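Local coordinates for protein Kcn28 (Kitasatospora, PDB 6J32) that belongs to the GT-B structural clan, with two domains built on parallel sheets and a C-terminal region related to erythromycin biosynthesis protein CIII, at residues 11-16 / 58-63; 83-88 / 112-117; 102-107 / 121-126; 137-142 / 197-202; 191-196 / 310-315. All coordinates share one frame; numbering follows the deposited sequence.

Contact 1: 11-16 / 58-63; sequences AMVSVP and VPYTSA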
# COMPACT_ATOMS: atom_id res chain seq x y z
N ALA B 11 -10.99 14.80 -18.83
CA ALA B 11 -10.35 14.34 -17.60
C ALA B 11 -11.42 13.91 -16.61
O ALA B 11 -12.25 14.73 -16.19
CB ALA B 11 -9.47 15.43 -16.99
N MET B 12 -11.41 12.63 -16.24
CA MET B 12 -12.30 12.07 -15.24
C MET B 12 -11.54 11.91 -13.93
O MET B 12 -10.38 11.49 -13.92
CB MET B 12 -12.85 10.73 -15.70
CG MET B 12 -13.64 9.95 -14.66
SD MET B 12 -15.21 10.71 -14.25
CE MET B 12 -15.76 9.67 -12.89
N VAL B 13 -12.18 12.28 -12.82
CA VAL B 13 -11.59 12.17 -11.48
C VAL B 13 -12.58 11.44 -10.58
O VAL B 13 -13.75 11.83 -10.51
CB VAL B 13 -11.25 13.55 -10.88
CG1 VAL B 13 -10.47 13.37 -9.59
CG2 VAL B 13 -10.48 14.40 -11.88
N SER B 14 -12.10 10.42 -9.88
CA SER B 14 -12.96 9.68 -8.95
C SER B 14 -12.14 9.21 -7.75
O SER B 14 -10.98 9.61 -7.58
CB SER B 14 -13.65 8.51 -9.67
OG SER B 14 -14.65 7.95 -8.84
N VAL B 15 -12.74 8.36 -6.94
CA VAL B 15 -12.14 7.88 -5.69
C VAL B 15 -12.14 6.36 -5.75
O VAL B 15 -12.85 5.75 -6.57
CB VAL B 15 -12.89 8.42 -4.45
CG1 VAL B 15 -12.88 9.95 -4.43
CG2 VAL B 15 -14.31 7.90 -4.42
N PRO B 16 -11.32 5.69 -4.91
CA PRO B 16 -11.17 4.23 -5.05
C PRO B 16 -12.39 3.41 -4.63
O PRO B 16 -12.46 2.24 -5.01
CB PRO B 16 -9.97 3.91 -4.15
CG PRO B 16 -9.38 5.22 -3.75
CD PRO B 16 -10.45 6.23 -3.85
N VAL B 58 -4.23 8.44 -14.31
CA VAL B 58 -3.44 9.51 -13.69
C VAL B 58 -3.43 9.25 -12.19
O VAL B 58 -4.38 9.61 -11.49
CB VAL B 58 -4.02 10.90 -14.02
CG1 VAL B 58 -3.23 11.98 -13.30
CG2 VAL B 58 -4.00 11.13 -15.52
N PRO B 59 -2.38 8.63 -11.66
CA PRO B 59 -2.44 8.18 -10.26
C PRO B 59 -2.31 9.35 -9.30
O PRO B 59 -1.55 10.29 -9.54
CB PRO B 59 -1.26 7.22 -10.15
CG PRO B 59 -0.27 7.75 -11.15
CD PRO B 59 -1.11 8.26 -12.30
N TYR B 60 -3.07 9.28 -8.22
CA TYR B 60 -2.90 10.14 -7.07
C TYR B 60 -3.16 9.30 -5.84
O TYR B 60 -3.86 8.28 -5.91
CB TYR B 60 -3.81 11.39 -7.11
CG TYR B 60 -5.26 11.14 -6.74
CD1 TYR B 60 -5.66 11.07 -5.40
CD2 TYR B 60 -6.24 11.01 -7.72
CE1 TYR B 60 -6.99 10.85 -5.06
CE2 TYR B 60 -7.57 10.80 -7.38
CZ TYR B 60 -7.93 10.72 -6.06
OH TYR B 60 -9.25 10.50 -5.72
N THR B 61 -2.57 9.70 -4.72
CA THR B 61 -2.71 8.95 -3.47
C THR B 61 -3.98 9.41 -2.76
O THR B 61 -4.09 10.58 -2.39
CB THR B 61 -1.50 9.15 -2.58
OG1 THR B 61 -0.33 8.65 -3.24
CG2 THR B 61 -1.69 8.42 -1.26
N SER B 62 -4.91 8.49 -2.56
CA SER B 62 -6.16 8.79 -1.88
C SER B 62 -6.00 8.56 -0.39
O SER B 62 -5.36 7.59 0.04
CB SER B 62 -7.29 7.93 -2.43
OG SER B 62 -8.45 8.06 -1.63
N ALA B 63 -6.59 9.44 0.41
CA ALA B 63 -6.59 9.30 1.86
C ALA B 63 -7.85 8.64 2.40
O ALA B 63 -7.97 8.47 3.61
CB ALA B 63 -6.40 10.66 2.53
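Y60 and the backbone of S14 meet where the chain leaves strand 9-13, the first strand of the N-terminal parallel sheet, and strand 37-42 lies between it and the edge strand 56-59. Their contact is a worked example of a long side chain reaching from one loop to another, here from the loop after strand 56-59 to the loop after strand 9-13. From CB the ring sets out between the backbone N and the carbonyl carbon of Y60 (chi1 77°), a rotation that carries its far end toward segment 11-16. Midway along the ring, CE2 of Y60 comes within 4.5 Å of CG1 of V13, a loose apolar touch. At the tip, Y60 OH donates to S14 O across 2.7 Å. That oxygen lies at the ring edge, in the ring plane, while the donor is tilted 24° from the carbonyl plane. V15 CG1 packs 3.9 Å from the same Y60 OH. Farther along, P16 CD packs 3.5 Å from OG of S62; that hydroxyl is hydrogen-bonded to L64 N. Helix 77-99 borders the tyrosine through M91 and Q94. The chemistry pairs a buried phenol with a main-chain oxygen beyond the end of the strand, each satisfying the other.

Contact 2: 83-88 / 112-117; sequences VFLDDA and LAYPAR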
# COMPACT_ATOMS: atom_id res chain seq x y z
N VAL B 83 -12.26 13.21 7.95
CA VAL B 83 -11.51 12.34 7.06
C VAL B 83 -11.79 12.69 5.60
O VAL B 83 -10.87 12.68 4.76
CB VAL B 83 -11.82 10.86 7.36
CG1 VAL B 83 -10.97 9.95 6.48
CG2 VAL B 83 -11.58 10.57 8.83
N PHE B 84 -13.05 12.98 5.27
CA PHE B 84 -13.38 13.36 3.90
C PHE B 84 -12.72 14.68 3.51
O PHE B 84 -12.29 14.86 2.36
CB PHE B 84 -14.89 13.46 3.72
CG PHE B 84 -15.57 12.14 3.55
CD1 PHE B 84 -15.32 11.35 2.44
CD2 PHE B 84 -16.47 11.67 4.50
CE1 PHE B 84 -15.94 10.13 2.28
CE2 PHE B 84 -17.09 10.45 4.35
CZ PHE B 84 -16.83 9.68 3.24
N LEU B 85 -12.62 15.62 4.46
CA LEU B 85 -11.98 16.89 4.16
C LEU B 85 -10.49 16.73 3.92
O LEU B 85 -9.92 17.39 3.04
CB LEU B 85 -12.24 17.88 5.30
CG LEU B 85 -11.90 19.35 5.01
CD1 LEU B 85 -12.37 19.76 3.63
CD2 LEU B 85 -12.50 20.25 6.08
N ASP B 86 -9.83 15.84 4.68
CA ASP B 86 -8.40 15.62 4.47
C ASP B 86 -8.12 15.09 3.07
O ASP B 86 -7.16 15.52 2.42
CB ASP B 86 -7.87 14.64 5.52
CG ASP B 86 -8.01 15.16 6.94
OD1 ASP B 86 -8.02 16.39 7.13
OD2 ASP B 86 -8.12 14.33 7.87
N ASP B 87 -8.96 14.17 2.57
CA ASP B 87 -8.75 13.62 1.24
C ASP B 87 -8.96 14.68 0.16
O ASP B 87 -8.23 14.72 -0.83
CB ASP B 87 -9.66 12.43 1.00
CG ASP B 87 -9.41 11.78 -0.34
OD1 ASP B 87 -8.26 11.37 -0.59
OD2 ASP B 87 -10.37 11.67 -1.14
N ALA B 88 -9.98 15.53 0.34
CA ALA B 88 -10.18 16.63 -0.60
C ALA B 88 -8.99 17.58 -0.57
O ALA B 88 -8.53 18.05 -1.62
CB ALA B 88 -11.47 17.38 -0.26
N LEU B 112 -17.45 12.77 -4.83
CA LEU B 112 -16.41 12.87 -3.81
C LEU B 112 -15.11 13.46 -4.34
O LEU B 112 -14.16 13.60 -3.57
CB LEU B 112 -16.12 11.50 -3.18
CG LEU B 112 -17.19 10.89 -2.28
CD1 LEU B 112 -16.69 9.59 -1.67
CD2 LEU B 112 -17.62 11.86 -1.19
N ALA B 113 -15.04 13.81 -5.62
CA ALA B 113 -13.84 14.38 -6.22
C ALA B 113 -14.06 15.83 -6.64
O ALA B 113 -13.56 16.27 -7.68
CB ALA B 113 -13.37 13.54 -7.40
N TYR B 114 -14.81 16.58 -5.83
CA TYR B 114 -15.06 17.99 -6.11
C TYR B 114 -13.80 18.87 -6.14
O TYR B 114 -13.87 19.96 -6.71
CB TYR B 114 -16.06 18.56 -5.10
CG TYR B 114 -15.69 18.36 -3.65
CD1 TYR B 114 -14.93 19.30 -2.96
CD2 TYR B 114 -16.12 17.23 -2.96
CE1 TYR B 114 -14.59 19.12 -1.64
CE2 TYR B 114 -15.78 17.04 -1.63
CZ TYR B 114 -15.02 17.99 -0.97
OH TYR B 114 -14.70 17.80 0.35
N PRO B 115 -12.65 18.47 -5.56
CA PRO B 115 -11.43 19.25 -5.83
C PRO B 115 -11.15 19.46 -7.30
O PRO B 115 -10.56 20.48 -7.68
CB PRO B 115 -10.33 18.42 -5.16
CG PRO B 115 -11.01 17.84 -4.00
CD PRO B 115 -12.41 17.51 -4.46
N ALA B 116 -11.60 18.54 -8.16
CA ALA B 116 -11.49 18.75 -9.60
C ALA B 116 -12.29 19.96 -10.05
O ALA B 116 -11.89 20.65 -10.99
CB ALA B 116 -11.95 17.51 -10.35
N ARG B 117 -13.44 20.22 -9.41
CA ARG B 117 -14.19 21.42 -9.75
C ARG B 117 -13.43 22.68 -9.36
O ARG B 117 -13.40 23.66 -10.12
CB ARG B 117 -15.56 21.41 -9.08
CG ARG B 117 -16.39 22.62 -9.46
CD ARG B 117 -17.61 22.82 -8.60
NE ARG B 117 -18.36 23.99 -9.07
CZ ARG B 117 -19.48 24.44 -8.52
NH1 ARG B 117 -20.01 23.82 -7.47
NH2 ARG B 117 -20.08 25.51 -9.03
O HOH W 1 -14.19 14.69 0.26
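Within the Rossmann-like N-terminal domain of this GT-B protein, A88 of helix 77-99 packs on Y114 and P115 at the N-terminal part of helix 115-122, in the connection that follows strand 106-110. The small methyl lets two larger groups close in on one turn of helix. Y114 brings its phenol end: A88 CB lies 3.3 Å from Y114 OH and 3.7 Å from CZ of the ring, oblique to its plane. P115 brings its ring, with CG 3.8 Å from A88 CB and, closer still, 3.4 Å from A88 O. A first torsion of 54° turns the Y114 ring out to helix 77-99. One face of that ring is occupied near the rim by CD of the following proline, P115. W167 of helix 160-170, together with L181 and V182, also packs on Y114. Toward the surface F84 and L112 add an apolar pair, CE1 of F84 standing 4.1 Å from CD1 of L112, with the two side chains crossing at a slant. No direct hydrogen bond joins the segments, and a water does that work instead. It donates to F84 O over 2.8 Å, an oxygen that already accepts the helical bond from A88 N, and is hydrogen-bonded to Y114 OH at 3.2 Å.

Contact 3: 102-107 / 121-126; sequences DRPDVF and MNWGIP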
# COMPACT_ATOMS: atom_id res chain seq x y z
N ASP B 102 -0.95 19.98 -18.75
CA ASP B 102 -1.72 19.10 -19.63
C ASP B 102 -3.20 19.29 -19.35
O ASP B 102 -3.95 18.35 -19.08
CB ASP B 102 -1.29 17.64 -19.46
CG ASP B 102 -1.83 16.74 -20.54
OD1 ASP B 102 -2.29 17.26 -21.58
OD2 ASP B 102 -1.79 15.51 -20.36
N ARG B 103 -3.64 20.54 -19.43
CA ARG B 103 -4.98 20.90 -18.97
C ARG B 103 -6.03 20.31 -19.91
O ARG B 103 -5.85 20.28 -21.13
CB ARG B 103 -5.11 22.41 -18.90
CG ARG B 103 -4.04 23.05 -18.03
CD ARG B 103 -4.37 24.48 -17.64
NE ARG B 103 -3.39 25.02 -16.71
CZ ARG B 103 -3.41 26.26 -16.24
NH1 ARG B 103 -4.36 27.10 -16.62
NH2 ARG B 103 -2.47 26.66 -15.40
N PRO B 104 -7.14 19.82 -19.36
CA PRO B 104 -8.17 19.21 -20.20
C PRO B 104 -9.19 20.23 -20.69
O PRO B 104 -9.27 21.36 -20.20
CB PRO B 104 -8.84 18.22 -19.23
CG PRO B 104 -8.77 18.94 -17.92
CD PRO B 104 -7.47 19.72 -17.93
N ASP B 105 -9.96 19.81 -21.69
CA ASP B 105 -11.04 20.66 -22.18
C ASP B 105 -12.21 20.70 -21.21
O ASP B 105 -12.89 21.72 -21.10
CB ASP B 105 -11.49 20.18 -23.56
CG ASP B 105 -10.36 20.20 -24.57
OD1 ASP B 105 -9.79 21.29 -24.79
OD2 ASP B 105 -10.04 19.13 -25.14
N VAL B 106 -12.45 19.60 -20.49
CA VAL B 106 -13.53 19.52 -19.51
C VAL B 106 -13.10 18.59 -18.39
O VAL B 106 -12.32 17.66 -18.59
CB VAL B 106 -14.85 19.06 -20.18
CG1 VAL B 106 -14.68 17.67 -20.80
CG2 VAL B 106 -16.01 19.08 -19.18
N PHE B 107 -13.59 18.87 -17.18
CA PHE B 107 -13.33 18.04 -16.01
C PHE B 107 -14.61 17.29 -15.65
O PHE B 107 -15.65 17.91 -15.40
CB PHE B 107 -12.86 18.88 -14.83
CG PHE B 107 -11.37 18.90 -14.63
CD1 PHE B 107 -10.70 17.75 -14.26
CD2 PHE B 107 -10.65 20.07 -14.77
CE1 PHE B 107 -9.33 17.76 -14.07
CE2 PHE B 107 -9.28 20.09 -14.58
CZ PHE B 107 -8.62 18.94 -14.22
N MET B 121 -12.44 25.68 -11.86
CA MET B 121 -12.75 27.09 -11.64
C MET B 121 -11.50 27.96 -11.74
O MET B 121 -11.54 29.06 -12.30
CB MET B 121 -13.44 27.29 -10.29
CG MET B 121 -14.88 26.78 -10.27
SD MET B 121 -15.56 26.62 -8.60
CE MET B 121 -16.01 28.32 -8.26
N ASN B 122 -10.37 27.48 -11.20
CA ASN B 122 -9.13 28.25 -11.30
C ASN B 122 -8.72 28.45 -12.75
O ASN B 122 -8.21 29.52 -13.11
CB ASN B 122 -7.99 27.55 -10.54
CG ASN B 122 -8.25 27.44 -9.06
OD1 ASN B 122 -7.61 26.65 -8.37
ND2 ASN B 122 -9.21 28.22 -8.56
N TRP B 123 -8.91 27.43 -13.58
CA TRP B 123 -8.42 27.44 -14.95
C TRP B 123 -9.48 27.83 -15.97
O TRP B 123 -9.24 27.72 -17.17
CB TRP B 123 -7.84 26.06 -15.30
CG TRP B 123 -6.66 25.66 -14.47
CD1 TRP B 123 -5.93 26.46 -13.64
CD2 TRP B 123 -6.07 24.35 -14.40
NE1 TRP B 123 -4.92 25.73 -13.05
CE2 TRP B 123 -4.98 24.44 -13.50
CE3 TRP B 123 -6.35 23.12 -15.00
CZ2 TRP B 123 -4.18 23.34 -13.19
CZ3 TRP B 123 -5.55 22.03 -14.69
CH2 TRP B 123 -4.48 22.15 -13.80
N GLY B 124 -10.65 28.27 -15.51
CA GLY B 124 -11.71 28.62 -16.44
C GLY B 124 -12.11 27.48 -17.35
O GLY B 124 -12.30 27.67 -18.55
N ILE B 125 -12.24 26.28 -16.79
CA ILE B 125 -12.54 25.07 -17.55
C ILE B 125 -13.92 24.57 -17.12
O ILE B 125 -14.23 24.58 -15.92
CB ILE B 125 -11.46 24.00 -17.34
CG1 ILE B 125 -10.11 24.52 -17.84
CG2 ILE B 125 -11.82 22.70 -18.05
CD1 ILE B 125 -9.00 23.50 -17.77
N PRO B 126 -14.78 24.13 -18.05
CA PRO B 126 -16.08 23.59 -17.64
C PRO B 126 -15.91 22.28 -16.89
O PRO B 126 -15.03 21.47 -17.19
CB PRO B 126 -16.83 23.40 -18.96
CG PRO B 126 -15.76 23.31 -20.00
CD PRO B 126 -14.64 24.19 -19.52
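P126 O is gripped by two groups of segment 102-107, in the beta-alpha-beta unit made of strand 106-110, helix 115-122 and strand 127-131. F107 N donates to it over 3.0 Å in the carbonyl plane, with a nearly straight N-H...O angle of 167°. V106 CA adds a CH...O contact to P126 O at 3.4 Å. The two strands thus start pairing just before strand 127-131 begins. I125 packs against the P104-D105 backbone, its CD1 3.2 Å from P104 O. The same CD1 also lies in plane at the edge of the W123 ring.

R103 stacks on W123, just after helix 115-122, in a cation-pi arrangement. R103 leaves its backbone with CG anti to the carbonyl carbon (chi1 -55°), and its extended chain lays everything from CG to the guanidinium along one face of the indole. The guanidinium is flat on the indole, planes 5° apart, with R103 CZ 3.5 Å from the centroid of the five-membered ring. R103 CD makes a CH-pi contact with the six-membered ring. A salt bridge from R103 NH2 to E100 would help hold this group in place. Deeper in, helix 77-99 reaches the indole through R96 and Y99, and CZ3 of W123 comes to the edge of the F107 ring, 4.2 Å from F107 CE2.

Contact 4: 137-142 / 197-202; sequences PEKYRE and QPDADD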
# COMPACT_ATOMS: atom_id res chain seq x y z
N PRO B 137 -31.79 16.85 -2.87
CA PRO B 137 -32.55 17.99 -3.38
C PRO B 137 -32.26 19.22 -2.53
O PRO B 137 -31.96 19.13 -1.34
CB PRO B 137 -34.01 17.54 -3.23
CG PRO B 137 -33.94 16.05 -3.21
CD PRO B 137 -32.66 15.72 -2.50
N GLU B 138 -32.36 20.38 -3.17
CA GLU B 138 -32.01 21.63 -2.51
C GLU B 138 -33.04 22.07 -1.48
O GLU B 138 -33.05 23.23 -1.05
CB GLU B 138 -31.70 22.71 -3.55
CG GLU B 138 -30.23 23.16 -3.47
CD GLU B 138 -29.21 22.09 -3.90
OE1 GLU B 138 -29.36 20.90 -3.57
OE2 GLU B 138 -28.22 22.46 -4.57
N LYS B 139 -33.95 21.17 -1.11
CA LYS B 139 -34.78 21.36 0.07
C LYS B 139 -34.29 20.57 1.28
O LYS B 139 -34.52 21.00 2.41
CB LYS B 139 -36.24 20.99 -0.23
CG LYS B 139 -36.85 19.92 0.66
CD LYS B 139 -36.66 18.52 0.08
CE LYS B 139 -37.29 17.47 0.99
NZ LYS B 139 -38.74 17.72 1.20
N TYR B 140 -33.61 19.44 1.06
CA TYR B 140 -33.07 18.68 2.19
C TYR B 140 -31.91 19.41 2.86
O TYR B 140 -31.73 19.27 4.08
CB TYR B 140 -32.61 17.29 1.71
CG TYR B 140 -32.20 16.32 2.80
CD1 TYR B 140 -33.09 15.38 3.30
CD2 TYR B 140 -30.90 16.31 3.29
CE1 TYR B 140 -32.71 14.48 4.28
CE2 TYR B 140 -30.51 15.42 4.27
CZ TYR B 140 -31.42 14.50 4.76
OH TYR B 140 -31.03 13.61 5.74
N ARG B 141 -31.12 20.18 2.10
CA ARG B 141 -30.06 20.98 2.71
C ARG B 141 -30.63 22.06 3.63
O ARG B 141 -30.16 22.24 4.75
CB ARG B 141 -29.17 21.60 1.64
CG ARG B 141 -28.52 20.60 0.73
CD ARG B 141 -27.56 19.78 1.57
NE ARG B 141 -26.56 20.61 2.23
CZ ARG B 141 -25.60 21.29 1.61
NH1 ARG B 141 -25.48 21.23 0.29
NH2 ARG B 141 -24.75 22.02 2.32
N GLU B 142 -31.63 22.80 3.15
CA GLU B 142 -32.23 23.81 4.02
C GLU B 142 -32.93 23.16 5.20
O GLU B 142 -33.01 23.75 6.28
CB GLU B 142 -33.16 24.71 3.20
CG GLU B 142 -32.39 25.55 2.18
CD GLU B 142 -33.14 25.81 0.89
OE1 GLU B 142 -34.39 25.81 0.92
OE2 GLU B 142 -32.48 26.06 -0.14
N GLN B 197 -34.90 8.43 -7.50
CA GLN B 197 -34.41 9.65 -6.87
C GLN B 197 -35.47 10.19 -5.92
O GLN B 197 -36.55 10.59 -6.38
CB GLN B 197 -34.06 10.70 -7.92
CG GLN B 197 -34.00 12.13 -7.38
CD GLN B 197 -32.69 12.45 -6.68
OE1 GLN B 197 -31.60 12.29 -7.25
NE2 GLN B 197 -32.78 12.92 -5.44
N PRO B 198 -35.22 10.21 -4.61
CA PRO B 198 -36.21 10.78 -3.69
C PRO B 198 -36.39 12.27 -3.94
O PRO B 198 -35.43 12.99 -4.19
CB PRO B 198 -35.60 10.51 -2.31
CG PRO B 198 -34.66 9.35 -2.53
CD PRO B 198 -34.10 9.58 -3.90
N ASP B 199 -37.65 12.71 -3.85
CA ASP B 199 -38.01 14.12 -4.04
C ASP B 199 -37.51 14.64 -5.38
O ASP B 199 -36.93 15.73 -5.48
CB ASP B 199 -37.48 14.98 -2.89
CG ASP B 199 -38.17 14.69 -1.58
OD1 ASP B 199 -38.02 13.57 -1.05
OD2 ASP B 199 -38.87 15.59 -1.06
N ALA B 200 -37.76 13.86 -6.44
CA ALA B 200 -37.24 14.21 -7.76
C ALA B 200 -37.78 15.55 -8.24
O ALA B 200 -37.08 16.29 -8.94
CB ALA B 200 -37.57 13.11 -8.76
N ASP B 201 -39.03 15.87 -7.88
CA ASP B 201 -39.61 17.14 -8.30
C ASP B 201 -38.91 18.33 -7.65
O ASP B 201 -38.92 19.43 -8.21
CB ASP B 201 -41.11 17.15 -8.00
CG ASP B 201 -41.45 16.43 -6.72
OD1 ASP B 201 -42.14 17.03 -5.86
OD2 ASP B 201 -41.02 15.27 -6.56
N ASP B 202 -38.31 18.13 -6.48
CA ASP B 202 -37.56 19.18 -5.81
C ASP B 202 -36.11 19.28 -6.30
O ASP B 202 -35.32 20.03 -5.73
CB ASP B 202 -37.58 18.96 -4.30
CG ASP B 202 -38.99 19.02 -3.72
OD1 ASP B 202 -39.43 18.01 -3.12
OD2 ASP B 202 -39.67 20.05 -3.90
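P137 and Q197 approach from opposite directions, and the proline ring is set among the turns of segment 197-202. Its CG lies 3.5 Å from P198 O and 3.7 Å from CB of D199, whose side chain crosses the proline at about a right angle. On the next corner of the ring, CB of P137 meets CB of D202 at 4.0 Å. The rotation of the Q197 amide is fixed by bonds from NE2 to P198 O at 2.9 Å, close to the amide plane, and to V135 O. The lysine K139, bent at its second and fourth torsions, likewise crosses D199 roughly at right angles. This brings K139 NZ to OD2 of D199 at 3.1 Å, a salt bridge whose hydrogen bond is weak. D202 OD1 is 4.4 Å from the same K139 NZ. Chemically, an apolar ring seats the loop after strand 187-190 against the approach to helix 140-143, while one lysine at the surface faces two acids and would be expected to favour its charged form.

Contact 5: 191-196 / 310-315; sequences LVPRFL and GIQEGL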
# COMPACT_ATOMS: atom_id res chain seq x y z
N LEU B 191 -26.64 9.27 -12.37
CA LEU B 191 -26.68 7.94 -12.99
C LEU B 191 -27.73 7.03 -12.37
O LEU B 191 -27.52 5.83 -12.21
CB LEU B 191 -25.29 7.31 -12.89
CG LEU B 191 -24.17 8.08 -13.60
CD1 LEU B 191 -22.97 7.19 -13.83
CD2 LEU B 191 -24.67 8.67 -14.92
N VAL B 192 -28.89 7.58 -12.02
CA VAL B 192 -30.04 6.78 -11.60
C VAL B 192 -31.27 7.31 -12.34
O VAL B 192 -31.29 8.48 -12.74
CB VAL B 192 -30.26 6.83 -10.08
CG1 VAL B 192 -29.02 6.35 -9.34
CG2 VAL B 192 -30.64 8.23 -9.64
N PRO B 193 -32.30 6.50 -12.55
CA PRO B 193 -33.54 7.03 -13.12
C PRO B 193 -34.29 7.88 -12.10
O PRO B 193 -34.06 7.80 -10.90
CB PRO B 193 -34.33 5.76 -13.48
CG PRO B 193 -33.85 4.75 -12.48
CD PRO B 193 -32.38 5.05 -12.31
N ARG B 194 -35.20 8.70 -12.62
CA ARG B 194 -35.92 9.63 -11.76
C ARG B 194 -36.77 8.90 -10.71
O ARG B 194 -36.99 9.44 -9.62
CB ARG B 194 -36.78 10.57 -12.61
CG ARG B 194 -38.00 9.92 -13.24
CD ARG B 194 -38.81 10.92 -14.05
NE ARG B 194 -38.36 12.29 -13.83
CZ ARG B 194 -37.73 13.03 -14.74
NH1 ARG B 194 -37.45 12.54 -15.94
NH2 ARG B 194 -37.37 14.26 -14.44
N PHE B 195 -37.25 7.69 -11.01
CA PHE B 195 -38.07 6.99 -10.04
C PHE B 195 -37.26 6.34 -8.92
O PHE B 195 -37.85 5.77 -8.00
CB PHE B 195 -38.95 5.93 -10.71
CG PHE B 195 -38.21 4.94 -11.57
CD1 PHE B 195 -37.51 3.89 -11.01
CD2 PHE B 195 -38.27 5.03 -12.96
CE1 PHE B 195 -36.84 2.98 -11.80
CE2 PHE B 195 -37.62 4.12 -13.76
CZ PHE B 195 -36.90 3.09 -13.18
N LEU B 196 -35.93 6.40 -8.98
CA LEU B 196 -35.08 6.01 -7.87
C LEU B 196 -34.46 7.22 -7.17
O LEU B 196 -33.58 7.04 -6.32
CB LEU B 196 -33.98 5.05 -8.34
CG LEU B 196 -34.48 3.67 -8.79
CD1 LEU B 196 -33.33 2.77 -9.20
CD2 LEU B 196 -35.31 3.02 -7.71
N GLY B 310 -26.90 -2.75 -6.63
CA GLY B 310 -27.67 -3.98 -6.71
C GLY B 310 -29.10 -3.76 -7.18
O GLY B 310 -29.63 -4.54 -7.96
N ILE B 311 -29.72 -2.68 -6.70
CA ILE B 311 -31.12 -2.41 -7.05
C ILE B 311 -31.26 -2.18 -8.55
O ILE B 311 -32.17 -2.72 -9.19
CB ILE B 311 -31.64 -1.21 -6.24
CG1 ILE B 311 -31.89 -1.63 -4.80
CG2 ILE B 311 -32.90 -0.64 -6.88
CD1 ILE B 311 -32.49 -0.56 -3.95
N GLN B 312 -30.37 -1.38 -9.14
CA GLN B 312 -30.44 -1.14 -10.57
C GLN B 312 -30.17 -2.41 -11.37
O GLN B 312 -30.71 -2.57 -12.47
CB GLN B 312 -29.45 -0.05 -10.97
CG GLN B 312 -29.75 1.30 -10.34
CD GLN B 312 -29.21 2.46 -11.16
OE1 GLN B 312 -29.93 3.05 -11.96
NE2 GLN B 312 -27.94 2.79 -10.96
N GLU B 313 -29.35 -3.32 -10.84
CA GLU B 313 -29.09 -4.57 -11.54
C GLU B 313 -30.29 -5.51 -11.46
O GLU B 313 -30.62 -6.18 -12.45
CB GLU B 313 -27.83 -5.22 -10.99
CG GLU B 313 -26.54 -4.61 -11.53
CD GLU B 313 -25.28 -5.20 -10.91
OE1 GLU B 313 -25.39 -6.22 -10.20
OE2 GLU B 313 -24.19 -4.64 -11.15
N GLY B 314 -30.95 -5.58 -10.31
CA GLY B 314 -32.18 -6.34 -10.22
C GLY B 314 -33.28 -5.74 -11.08
O GLY B 314 -34.04 -6.46 -11.73
N LEU B 315 -33.37 -4.41 -11.09
CA LEU B 315 -34.35 -3.72 -11.92
C LEU B 315 -34.10 -3.98 -13.40
O LEU B 315 -35.03 -4.28 -14.16
CB LEU B 315 -34.32 -2.22 -11.63
CG LEU B 315 -35.61 -1.62 -11.10
CD1 LEU B 315 -35.47 -0.12 -11.01
CD2 LEU B 315 -36.73 -2.00 -12.05
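This is an interdomain contact. L196 and Q312 meet where the loop after strand 187-190, in the N-terminal sheet, packs against helix 308-316 of the C-terminal domain, the two halves of the GT-B architecture. Its apolar part is gathered round one methyl, CD1 of L196. That methyl reaches CD1 of L315 tip to tip at 4.0 Å, and it lies 4.0 Å from Q312 CG and 4.1 Å from I311 CG2. F195 adds its ring edge, with CE1 3.5 Å from L315 CD1 in the plane of the ring, while P193 CG covers one face near the rim. With chi1 at 54°, the phenyl of F195 is swung round to this position. The polar part rests on Q312. Extended beyond CG, its side chain runs antiparallel to P193, alongside it, and carries the amide to the loop backbone. There Q312 NE2 donates weakly to L191 O over 3.3 Å, while Q312 OE1 lies 3.2 Å from P193 CD. The domains are therefore joined at this point by apolar contacts beside the long Q312 side chain, whose single hydrogen bond across the contact is weak. Around the pair, helix 367-381 packs on F195 and L315 through L376, helix 330-339 on L196 and I311, and M308, at the start of helix 308-316, on V192 and L196.

Contacts 1, 2 and 3 form one cluster in the N-terminal domain. The centres of contacts 1 and 2 are 10 Å apart, and A63 N of the first probably bonds D87 OD1 of the second. Contact 3, 16 Å from contact 1 centre to centre, uses its neighbouring strand: 9-13 and 106-110 lie side by side in the seven-stranded sheet. Contacts 2 and 3 share helix 115-122, and their segments alternate along the chain. Contacts 4 and 5, centres 18 Å apart, also interleave, both drawing on the loop after strand 187-190. With contact 5 about 31 Å from contact 3, again between centres, the set runs from the far side of the N-terminal domain to its junction with the other.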